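Local coordinates for xanthomonas outer protein D (PDB 2OIX), which is a type III secreted virulence factor and deSUMOylating enzyme whose Ulp1-type catalytic domain, a cysteine protease, is seen here in an inactive form, at residues L29-D34 with D59-I64; S35-M40 with A50-L55; W76-V81 with Y92-M97. The protein carries 1 engineered substitution. One frame throughout, in Å; residues are numbered along the deposited sequence.

Contact 1 (L29-D34 with D59-I64)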
loop_
_atom_site.group_PDB
_atom_site.type_symbol
_atom_site.label_atom_id
_atom_site.label_comp_id
_atom_site.label_asym_id
_atom_site.label_seq_id
_atom_site.Cartn_x
_atom_site.Cartn_y
_atom_site.Cartn_z
ATOM N N LEU A 29 -1.608 -14.063 4.635
ATOM C CA LEU A 29 -0.448 -13.212 5.025
ATOM C C LEU A 29 -0.686 -11.738 4.685
ATOM O O LEU A 29 0.036 -10.871 5.163
ATOM C CB LEU A 29 0.862 -13.650 4.364
ATOM C CG LEU A 29 1.361 -15.098 4.413
ATOM C CD1 LEU A 29 2.721 -15.186 3.710
ATOM C CD2 LEU A 29 1.449 -15.530 5.839
ATOM N N LEU A 30 -1.676 -11.461 3.842
ATOM C CA LEU A 30 -1.859 -10.105 3.264
ATOM C C LEU A 30 -2.892 -9.290 4.012
ATOM O O LEU A 30 -3.948 -9.829 4.396
ATOM C CB LEU A 30 -2.335 -10.200 1.811
ATOM C CG LEU A 30 -1.512 -11.058 0.846
ATOM C CD1 LEU A 30 -2.202 -11.209 -0.502
ATOM C CD2 LEU A 30 -0.152 -10.468 0.651
ATOM N N HIS A 31 -2.603 -7.999 4.204
ATOM C CA HIS A 31 -3.620 -7.040 4.694
ATOM C C HIS A 31 -3.620 -5.771 3.817
ATOM O O HIS A 31 -2.588 -5.100 3.715
ATOM C CB HIS A 31 -3.370 -6.659 6.144
ATOM C CG HIS A 31 -4.387 -5.702 6.690
ATOM N ND1 HIS A 31 -5.650 -6.104 7.067
ATOM C CD2 HIS A 31 -4.338 -4.361 6.891
ATOM C CE1 HIS A 31 -6.335 -5.055 7.489
ATOM N NE2 HIS A 31 -5.566 -3.982 7.382
ATOM N N PHE A 32 -4.748 -5.491 3.153
ATOM C CA PHE A 32 -4.886 -4.276 2.360
ATOM C C PHE A 32 -5.471 -3.198 3.240
ATOM O O PHE A 32 -6.658 -3.240 3.649
ATOM C CB PHE A 32 -5.752 -4.531 1.105
ATOM C CG PHE A 32 -5.263 -5.684 0.285
ATOM C CD1 PHE A 32 -3.909 -5.795 -0.048
ATOM C CD2 PHE A 32 -6.146 -6.672 -0.149
ATOM C CE1 PHE A 32 -3.443 -6.863 -0.806
ATOM C CE2 PHE A 32 -5.675 -7.762 -0.912
ATOM C CZ PHE A 32 -4.315 -7.849 -1.240
ATOM N N ALA A 33 -4.626 -2.265 3.631
ATOM C CA ALA A 33 -5.152 -1.241 4.524
ATOM C C ALA A 33 -6.082 -0.246 3.830
ATOM O O ALA A 33 -5.996 0.043 2.601
ATOM C CB ALA A 33 -4.048 -0.519 5.305
ATOM N N ASP A 34 -7.052 0.204 4.618
ATOM C CA ASP A 34 -7.940 1.282 4.216
ATOM C C ASP A 34 -7.131 2.569 4.367
ATOM O O ASP A 34 -6.525 2.806 5.421
ATOM C CB ASP A 34 -9.134 1.334 5.170
ATOM C CG ASP A 34 -10.054 2.472 4.859
ATOM O OD1 ASP A 34 -10.993 2.289 4.045
ATOM O OD2 ASP A 34 -9.850 3.564 5.404
ATOM N N ASP A 59 -2.393 -7.257 17.480
ATOM C CA ASP A 59 -1.878 -8.628 17.586
ATOM C C ASP A 59 -2.398 -9.774 16.662
ATOM O O ASP A 59 -1.879 -10.969 16.672
ATOM C CB ASP A 59 -1.989 -9.002 19.042
ATOM C CG ASP A 59 -0.826 -8.389 19.924
ATOM O OD1 ASP A 59 0.110 -7.728 19.424
ATOM O OD2 ASP A 59 -0.851 -8.555 21.129
ATOM N N ASP A 60 -3.198 -9.284 15.750
ATOM C CA ASP A 60 -3.878 -10.259 14.859
ATOM C C ASP A 60 -3.992 -9.753 13.403
ATOM O O ASP A 60 -4.678 -10.373 12.579
ATOM C CB ASP A 60 -5.311 -10.522 15.334
ATOM C CG ASP A 60 -6.175 -9.238 15.322
ATOM O OD1 ASP A 60 -5.606 -8.113 15.264
ATOM O OD2 ASP A 60 -7.430 -9.342 15.402
ATOM N N ILE A 61 -3.365 -8.614 13.116
ATOM C CA ILE A 61 -3.347 -8.093 11.743
ATOM C C ILE A 61 -2.237 -8.842 10.991
ATOM O O ILE A 61 -1.116 -8.927 11.491
ATOM C CB ILE A 61 -3.080 -6.564 11.727
ATOM C CG1 ILE A 61 -4.078 -5.817 12.629
ATOM C CG2 ILE A 61 -3.058 -6.017 10.285
ATOM C CD1 ILE A 61 -5.582 -6.127 12.387
ATOM N N PRO A 62 -2.538 -9.378 9.796
ATOM C CA PRO A 62 -1.527 -10.110 9.021
ATOM C C PRO A 62 -0.234 -9.332 8.761
ATOM O O PRO A 62 -0.238 -8.101 8.777
ATOM C CB PRO A 62 -2.235 -10.393 7.716
ATOM C CG PRO A 62 -3.710 -10.406 8.100
ATOM C CD PRO A 62 -3.826 -9.320 9.087
ATOM N N PRO A 63 0.879 -10.051 8.548
ATOM C CA PRO A 63 2.186 -9.400 8.624
ATOM C C PRO A 63 2.664 -8.684 7.356
ATOM O O PRO A 63 3.657 -7.959 7.415
ATOM C CB PRO A 63 3.108 -10.583 8.971
ATOM C CG PRO A 63 2.486 -11.693 8.061
ATOM C CD PRO A 63 1.010 -11.509 8.351
ATOM N N ILE A 64 1.979 -8.852 6.228
ATOM C CA ILE A 64 2.388 -8.149 4.993
ATOM C C ILE A 64 1.294 -7.132 4.682
ATOM O O ILE A 64 0.236 -7.484 4.275
ATOM C CB ILE A 64 2.640 -9.072 3.805
ATOM C CG1 ILE A 64 3.807 -10.011 4.102
ATOM C CG2 ILE A 64 3.002 -8.246 2.560
ATOM C CD1 ILE A 64 4.098 -11.050 3.089
#
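Leu29 and His31 both bond to Ile64, which joins the edge strand 30-32 to the start of strand 64-71; His31 and Ala33 continue the backbone pairing to Phe66. Ile64 N gives its hydrogen to Leu29 O at 3.0 Å, with the donor almost in line with the carbonyl bond (C=O...N 176°). Ile64 O accepts from His31 N at 2.9 Å, and this donor stands somewhat out of the carbonyl plane. Leu30, paired with Ile64 between these bonds, adds a CA-H...O contact to the same carbonyl oxygen.

Proline carbons crowd the first acceptor: Pro63 CD lies 3.4 Å from Leu29 O and Pro62 CB 3.5 Å. Apolar contacts are looser. On the sheet face that carries Leu30 and Ile64, Leu30 CD2 approaches Ile64 CG2 to 4.3 Å, while Leu30 also reaches Ala148, Val151 and Leu152 of helix 136-153. Leu29 CB meets Ile64 CD1 at a similar distance.

A CH-pi contact covers one face of the imidazole. Ile61 CG2 sits over the His31 ring, 4.0 Å from the centroid and 16° off the normal. The ring is brought there because His31 CG points away from its own backbone N (chi1 -179°). Pro62 CD touches His31 CB, and Leu56 of helix 46-57 packs on the same histidine.

Beyond the segments, Pro62 O accepts from Arg83 NH2. The arrangement is a parallel bridge at the rim of the central mixed sheet of the Ulp1-type catalytic domain: helices connect the two neighbouring strands, as in a beta-alpha-beta crossover.

Contact 2 (S35-M40 with A50-L55)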
loop_
_atom_site.group_PDB
_atom_site.type_symbol
_atom_site.label_atom_id
_atom_site.label_comp_id
_atom_site.label_asym_id
_atom_site.label_seq_id
_atom_site.Cartn_x
_atom_site.Cartn_y
_atom_site.Cartn_z
ATOM N N SER A 35 -7.151 3.424 3.358
ATOM C CA SER A 35 -6.306 4.619 3.304
ATOM C C SER A 35 -6.656 5.683 4.338
ATOM O O SER A 35 -5.790 6.424 4.780
ATOM C CB SER A 35 -6.288 5.207 1.883
ATOM O OG SER A 35 -7.593 5.470 1.421
ATOM N N GLN A 36 -7.913 5.713 4.774
ATOM C CA GLN A 36 -8.343 6.695 5.730
ATOM C C GLN A 36 -7.821 6.266 7.087
ATOM O O GLN A 36 -7.459 7.095 7.880
ATOM C CB GLN A 36 -9.861 6.803 5.760
ATOM C CG GLN A 36 -10.431 7.365 4.473
ATOM C CD GLN A 36 -11.893 7.723 4.571
ATOM O OE1 GLN A 36 -12.239 8.717 5.161
ATOM N NE2 GLN A 36 -12.745 6.953 3.908
ATOM N N VAL A 37 -7.802 4.950 7.327
ATOM C CA VAL A 37 -7.188 4.424 8.531
ATOM C C VAL A 37 -5.701 4.738 8.554
ATOM O O VAL A 37 -5.158 5.032 9.642
ATOM C CB VAL A 37 -7.469 2.931 8.750
ATOM C CG1 VAL A 37 -6.748 2.402 10.034
ATOM C CG2 VAL A 37 -8.997 2.689 8.890
ATOM N N VAL A 38 -5.028 4.624 7.388
ATOM C CA VAL A 38 -3.598 5.028 7.302
ATOM C C VAL A 38 -3.410 6.514 7.767
ATOM O O VAL A 38 -2.553 6.839 8.599
ATOM C CB VAL A 38 -3.005 4.783 5.853
ATOM C CG1 VAL A 38 -1.553 5.167 5.855
ATOM C CG2 VAL A 38 -3.087 3.308 5.542
ATOM N N THR A 39 -4.236 7.399 7.241
ATOM C CA THR A 39 -4.195 8.819 7.560
ATOM C C THR A 39 -4.365 9.036 9.082
ATOM O O THR A 39 -3.682 9.850 9.702
ATOM C CB THR A 39 -5.273 9.564 6.733
ATOM O OG1 THR A 39 -5.001 9.385 5.331
ATOM C CG2 THR A 39 -5.315 11.063 7.067
ATOM N N MET A 40 -5.242 8.253 9.690
ATOM C CA MET A 40 -5.534 8.363 11.105
ATOM C C MET A 40 -4.384 8.022 12.072
ATOM O O MET A 40 -4.426 8.424 13.236
ATOM C CB MET A 40 -6.748 7.512 11.436
ATOM C CG MET A 40 -8.095 8.171 11.129
ATOM S SD MET A 40 -9.290 6.823 11.181
ATOM C CE MET A 40 -9.053 6.255 12.892
ATOM N N ALA A 50 -5.027 5.633 18.155
ATOM C CA ALA A 50 -5.004 4.344 18.849
ATOM C C ALA A 50 -5.768 3.283 18.074
ATOM O O ALA A 50 -5.272 2.172 17.875
ATOM C CB ALA A 50 -5.572 4.490 20.279
ATOM N N ARG A 51 -6.974 3.635 17.632
ATOM C CA ARG A 51 -7.788 2.752 16.802
ATOM C C ARG A 51 -6.994 2.347 15.569
ATOM O O ARG A 51 -6.977 1.181 15.208
ATOM C CB ARG A 51 -9.113 3.425 16.411
ATOM C CG ARG A 51 -10.002 2.619 15.446
ATOM C CD ARG A 51 -11.264 3.419 15.045
ATOM N NE ARG A 51 -12.062 2.799 13.974
ATOM C CZ ARG A 51 -11.793 2.894 12.666
ATOM N NH1 ARG A 51 -10.724 3.562 12.234
ATOM N NH2 ARG A 51 -12.582 2.293 11.780
ATOM N N ALA A 52 -6.333 3.319 14.945
ATOM C CA ALA A 52 -5.592 3.084 13.686
ATOM C C ALA A 52 -4.432 2.154 13.968
ATOM O O ALA A 52 -4.193 1.209 13.226
ATOM C CB ALA A 52 -5.102 4.398 13.081
ATOM N N GLN A 53 -3.723 2.398 15.075
ATOM C CA GLN A 53 -2.669 1.494 15.512
ATOM C C GLN A 53 -3.155 0.044 15.719
ATOM O O GLN A 53 -2.444 -0.888 15.348
ATOM C CB GLN A 53 -1.977 2.059 16.773
ATOM C CG GLN A 53 -1.019 3.161 16.364
ATOM C CD GLN A 53 -0.437 3.961 17.498
ATOM O OE1 GLN A 53 -1.008 4.044 18.602
ATOM N NE2 GLN A 53 0.719 4.570 17.238
ATOM N N ARG A 54 -4.369 -0.147 16.248
ATOM C CA ARG A 54 -4.943 -1.494 16.469
ATOM C C ARG A 54 -5.298 -2.199 15.170
ATOM O O ARG A 54 -5.062 -3.411 15.025
ATOM C CB ARG A 54 -6.215 -1.410 17.312
ATOM C CG ARG A 54 -6.041 -0.792 18.683
ATOM C CD ARG A 54 -7.388 -0.770 19.438
ATOM N NE ARG A 54 -7.410 0.263 20.476
ATOM C CZ ARG A 54 -8.257 1.290 20.494
ATOM N NH1 ARG A 54 -9.194 1.422 19.550
ATOM N NH2 ARG A 54 -8.183 2.176 21.482
ATOM N N LEU A 55 -5.895 -1.436 14.247
ATOM C CA LEU A 55 -6.371 -1.955 12.980
ATOM C C LEU A 55 -5.245 -2.294 12.035
ATOM O O LEU A 55 -5.435 -3.113 11.157
ATOM C CB LEU A 55 -7.321 -0.966 12.301
ATOM C CG LEU A 55 -8.701 -0.836 12.957
ATOM C CD1 LEU A 55 -9.401 0.384 12.424
ATOM C CD2 LEU A 55 -9.541 -2.078 12.703
#
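The guanidinium group of Arg51 is met at its edge by the methyl end of Met40, whose CE lies 3.2 Å from Arg51 NH1, near the plane of the group. Leu55, one turn further along the arginine's own helix, covers one face: its CD1 stands 3.4 Å above the plane, over the centre. Val37 CG2 approaches the group obliquely, 3.9 Å from Arg51 NH1. These residues belong to a helix-loop-helix unit of the Ulp1-type catalytic domain, in which helix 35-40 and the 50-55 part of helix 46-57 cross at a steep angle, -125°. Their axes come within 8.5 Å.

Two torsional features bring the long side chains together. Arg51 is extended from CG to NE, which carries its flat end across to the first helix, whereas the Met40 chain bends at its last torsion (chi3 60°) and turns CE toward the arginine. The sulfur follows, with Met40 SD 3.7 Å from Arg51 NH1. The approach of the methyl is tight for a carbon against a nitrogen, and its exact distance is doubtful; no polar bond is involved.

The Ala52 methyl lies between the two backbones, against Met40 CB. Its small size allows the helices to approach closely, and the nearest alpha carbons across the pair are those of Val37 and Ala52, 5.6 Å apart. Leu41, in the loop after the first helix, also packs on Ala52. The N-terminal end of helix 35-40 is capped by Asp34, whose OD2 accepts from Gln36 N and Val37 N. Val37 CG1 touches Leu55 CB, and Ala52 CB rests 3.5 Å from Val37 O.

Contact 3 (W76-V81 with Y92-M97); sequences WSLLVV and YHYDSM
Ser77 OG is gripped by two side chains: it shares a hydrogen bond of 2.8 Å with His93 NE2, near the plane of the imidazole, and is also bonded by Gln104 NE2. Glu124 OE1 takes up His93 ND1 at the other end of the ring, so both nitrogens of this buried histidine are engaged and its rotation is fixed.

Strands 75-82 and 90-94 form an antiparallel beta hairpin in the middle of the sheet. Leu78 and Tyr94 are a hydrogen-bonded pair, with Tyr94 N 2.8 Å from Leu78 O; Val80 and Tyr92 are another, and Leu79 faces His93 as the non-hydrogen-bonded pair between them. On the face carrying the tyrosines, Leu78 lies alongside Tyr94, their CD2 atoms 4.0 Å apart. Val80 CG2 meets the Tyr94 ring at its edge, 3.9 Å from CE2. Arg162 binds both phenols, through its O at Tyr94 OH and its NH1 at Tyr92 OH.

Asp95 opens an Asx turn: its OD2 accepts from Met97 N at 2.8 Å, 37° above the carboxylate plane. The same oxygen bonds His75 NE2, consistent with the His-Asp pair of the Ulp1 catalytic triad, whose cysteine would probably lie at the engineered Ala136.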
loop_
_atom_site.group_PDB
_atom_site.type_symbol
_atom_site.label_atom_id
_atom_site.label_comp_id
_atom_site.label_asym_id
_atom_site.label_seq_id
_atom_site.Cartn_x
_atom_site.Cartn_y
_atom_site.Cartn_z
ATOM N N TRP A 76 -0.962 9.970 -4.647
ATOM C CA TRP A 76 -0.957 8.671 -3.950
ATOM C C TRP A 76 0.410 7.975 -4.077
ATOM O O TRP A 76 1.034 8.008 -5.132
ATOM C CB TRP A 76 -1.932 7.683 -4.563
ATOM C CG TRP A 76 -3.401 7.950 -4.331
ATOM C CD1 TRP A 76 -4.271 8.522 -5.209
ATOM C CD2 TRP A 76 -4.142 7.645 -3.159
ATOM N NE1 TRP A 76 -5.545 8.609 -4.650
ATOM C CE2 TRP A 76 -5.491 8.056 -3.394
ATOM C CE3 TRP A 76 -3.810 7.046 -1.927
ATOM C CZ2 TRP A 76 -6.496 7.887 -2.449
ATOM C CZ3 TRP A 76 -4.838 6.887 -0.967
ATOM C CH2 TRP A 76 -6.150 7.308 -1.241
ATOM N N SER A 77 0.816 7.254 -3.040
ATOM C CA SER A 77 1.932 6.334 -3.183
ATOM C C SER A 77 1.623 5.094 -2.302
ATOM O O SER A 77 0.557 5.013 -1.650
ATOM C CB SER A 77 3.219 7.011 -2.785
ATOM O OG SER A 77 3.117 7.352 -1.416
ATOM N N LEU A 78 2.554 4.150 -2.283
ATOM C CA LEU A 78 2.330 2.902 -1.624
ATOM C C LEU A 78 3.456 2.588 -0.667
ATOM O O LEU A 78 4.665 2.562 -1.057
ATOM C CB LEU A 78 2.259 1.790 -2.628
ATOM C CG LEU A 78 2.124 0.367 -2.067
ATOM C CD1 LEU A 78 0.834 0.236 -1.205
ATOM C CD2 LEU A 78 2.202 -0.700 -3.203
ATOM N N LEU A 79 3.078 2.336 0.579
ATOM C CA LEU A 79 4.045 1.850 1.533
ATOM C C LEU A 79 3.704 0.373 1.817
ATOM O O LEU A 79 2.580 0.060 2.194
ATOM C CB LEU A 79 3.948 2.637 2.861
ATOM C CG LEU A 79 4.943 2.171 3.862
ATOM C CD1 LEU A 79 6.392 2.476 3.324
ATOM C CD2 LEU A 79 4.659 2.796 5.250
ATOM N N VAL A 80 4.688 -0.526 1.743
ATOM C CA VAL A 80 4.446 -1.947 2.053
ATOM C C VAL A 80 5.273 -2.279 3.297
ATOM O O VAL A 80 6.487 -1.966 3.397
ATOM C CB VAL A 80 4.807 -2.883 0.860
ATOM C CG1 VAL A 80 4.611 -4.382 1.229
ATOM C CG2 VAL A 80 3.997 -2.532 -0.343
ATOM N N VAL A 81 4.648 -2.895 4.270
ATOM C CA VAL A 81 5.390 -3.248 5.486
ATOM C C VAL A 81 5.336 -4.783 5.668
ATOM O O VAL A 81 4.235 -5.344 5.686
ATOM C CB VAL A 81 4.806 -2.559 6.740
ATOM C CG1 VAL A 81 5.380 -3.142 7.952
ATOM C CG2 VAL A 81 5.016 -1.030 6.740
ATOM N N TYR A 92 8.894 -0.781 2.348
ATOM C CA TYR A 92 9.194 -0.413 0.990
ATOM C C TYR A 92 8.233 0.691 0.560
ATOM O O TYR A 92 7.010 0.550 0.721
ATOM C CB TYR A 92 8.943 -1.590 0.038
ATOM C CG TYR A 92 9.681 -2.856 0.480
ATOM C CD1 TYR A 92 11.014 -3.109 0.046
ATOM C CD2 TYR A 92 9.048 -3.812 1.299
ATOM C CE1 TYR A 92 11.711 -4.293 0.473
ATOM C CE2 TYR A 92 9.753 -5.021 1.732
ATOM C CZ TYR A 92 11.074 -5.202 1.314
ATOM O OH TYR A 92 11.730 -6.319 1.658
ATOM N N HIS A 93 8.783 1.799 0.079
ATOM C CA HIS A 93 7.950 2.896 -0.440
ATOM C C HIS A 93 8.070 3.077 -1.947
ATOM O O HIS A 93 9.191 3.222 -2.474
ATOM C CB HIS A 93 8.287 4.198 0.339
ATOM C CG HIS A 93 7.390 5.353 -0.020
ATOM N ND1 HIS A 93 7.874 6.579 -0.428
ATOM C CD2 HIS A 93 6.037 5.468 -0.018
ATOM C CE1 HIS A 93 6.863 7.388 -0.702
ATOM N NE2 HIS A 93 5.735 6.734 -0.478
ATOM N N TYR A 94 6.924 3.072 -2.640
ATOM C CA TYR A 94 6.829 3.206 -4.104
ATOM C C TYR A 94 6.081 4.503 -4.417
ATOM O O TYR A 94 4.920 4.692 -4.007
ATOM C CB TYR A 94 6.107 2.015 -4.742
ATOM C CG TYR A 94 6.655 0.611 -4.349
ATOM C CD1 TYR A 94 7.597 -0.015 -5.153
ATOM C CD2 TYR A 94 6.162 -0.095 -3.252
ATOM C CE1 TYR A 94 8.096 -1.288 -4.868
ATOM C CE2 TYR A 94 6.650 -1.397 -2.924
ATOM C CZ TYR A 94 7.619 -1.990 -3.773
ATOM O OH TYR A 94 8.120 -3.240 -3.503
ATOM N N ASP A 95 6.783 5.402 -5.079
ATOM C CA ASP A 95 6.195 6.674 -5.505
ATOM C C ASP A 95 6.391 6.856 -7.003
ATOM O O ASP A 95 7.513 6.824 -7.498
ATOM C CB ASP A 95 6.843 7.805 -4.689
ATOM C CG ASP A 95 6.218 9.182 -4.972
ATOM O OD1 ASP A 95 6.476 10.118 -4.185
ATOM O OD2 ASP A 95 5.499 9.360 -5.982
ATOM N N SER A 96 5.307 7.058 -7.741
ATOM C CA SER A 96 5.387 7.045 -9.139
ATOM C C SER A 96 5.640 8.453 -9.694
ATOM O O SER A 96 5.723 8.654 -10.945
ATOM C CB SER A 96 4.074 6.490 -9.648
ATOM O OG SER A 96 2.987 7.308 -9.244
ATOM N N MET A 97 5.703 9.442 -8.798
ATOM C CA MET A 97 5.790 10.854 -9.198
ATOM C C MET A 97 7.167 11.119 -9.737
ATOM O O MET A 97 8.157 10.851 -9.057
ATOM C CB MET A 97 5.508 11.814 -8.037
ATOM C CG MET A 97 5.314 13.291 -8.489
ATOM S SD MET A 97 5.043 14.472 -7.120
ATOM C CE MET A 97 3.241 14.400 -7.005
HETATM O O HOH W 1 2.554 6.571 -6.864
#

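All three contacts lie in the Ulp1-type catalytic domain. Contacts 1 and 3 belong to one mixed sheet: contact 1 joins its edge strand to strand 64-71, and contact 3 pairs the next two strands, with centres about 17 Å apart. Contact 2 falls in the chain between the two halves of contact 1, in the helical connection between the joined strands. Its centre is about 12 Å from that of contact 1, and Ile61 CD1 packs 3.3 Å from Leu55 O. Contact 3 comes later, its centre about 17 Å from that of contact 2, with Trp76 CH2 3.5 Å from Ser35 OG. Helix 35-40 thus packs on the strand carrying His75 of the probable catalytic pair.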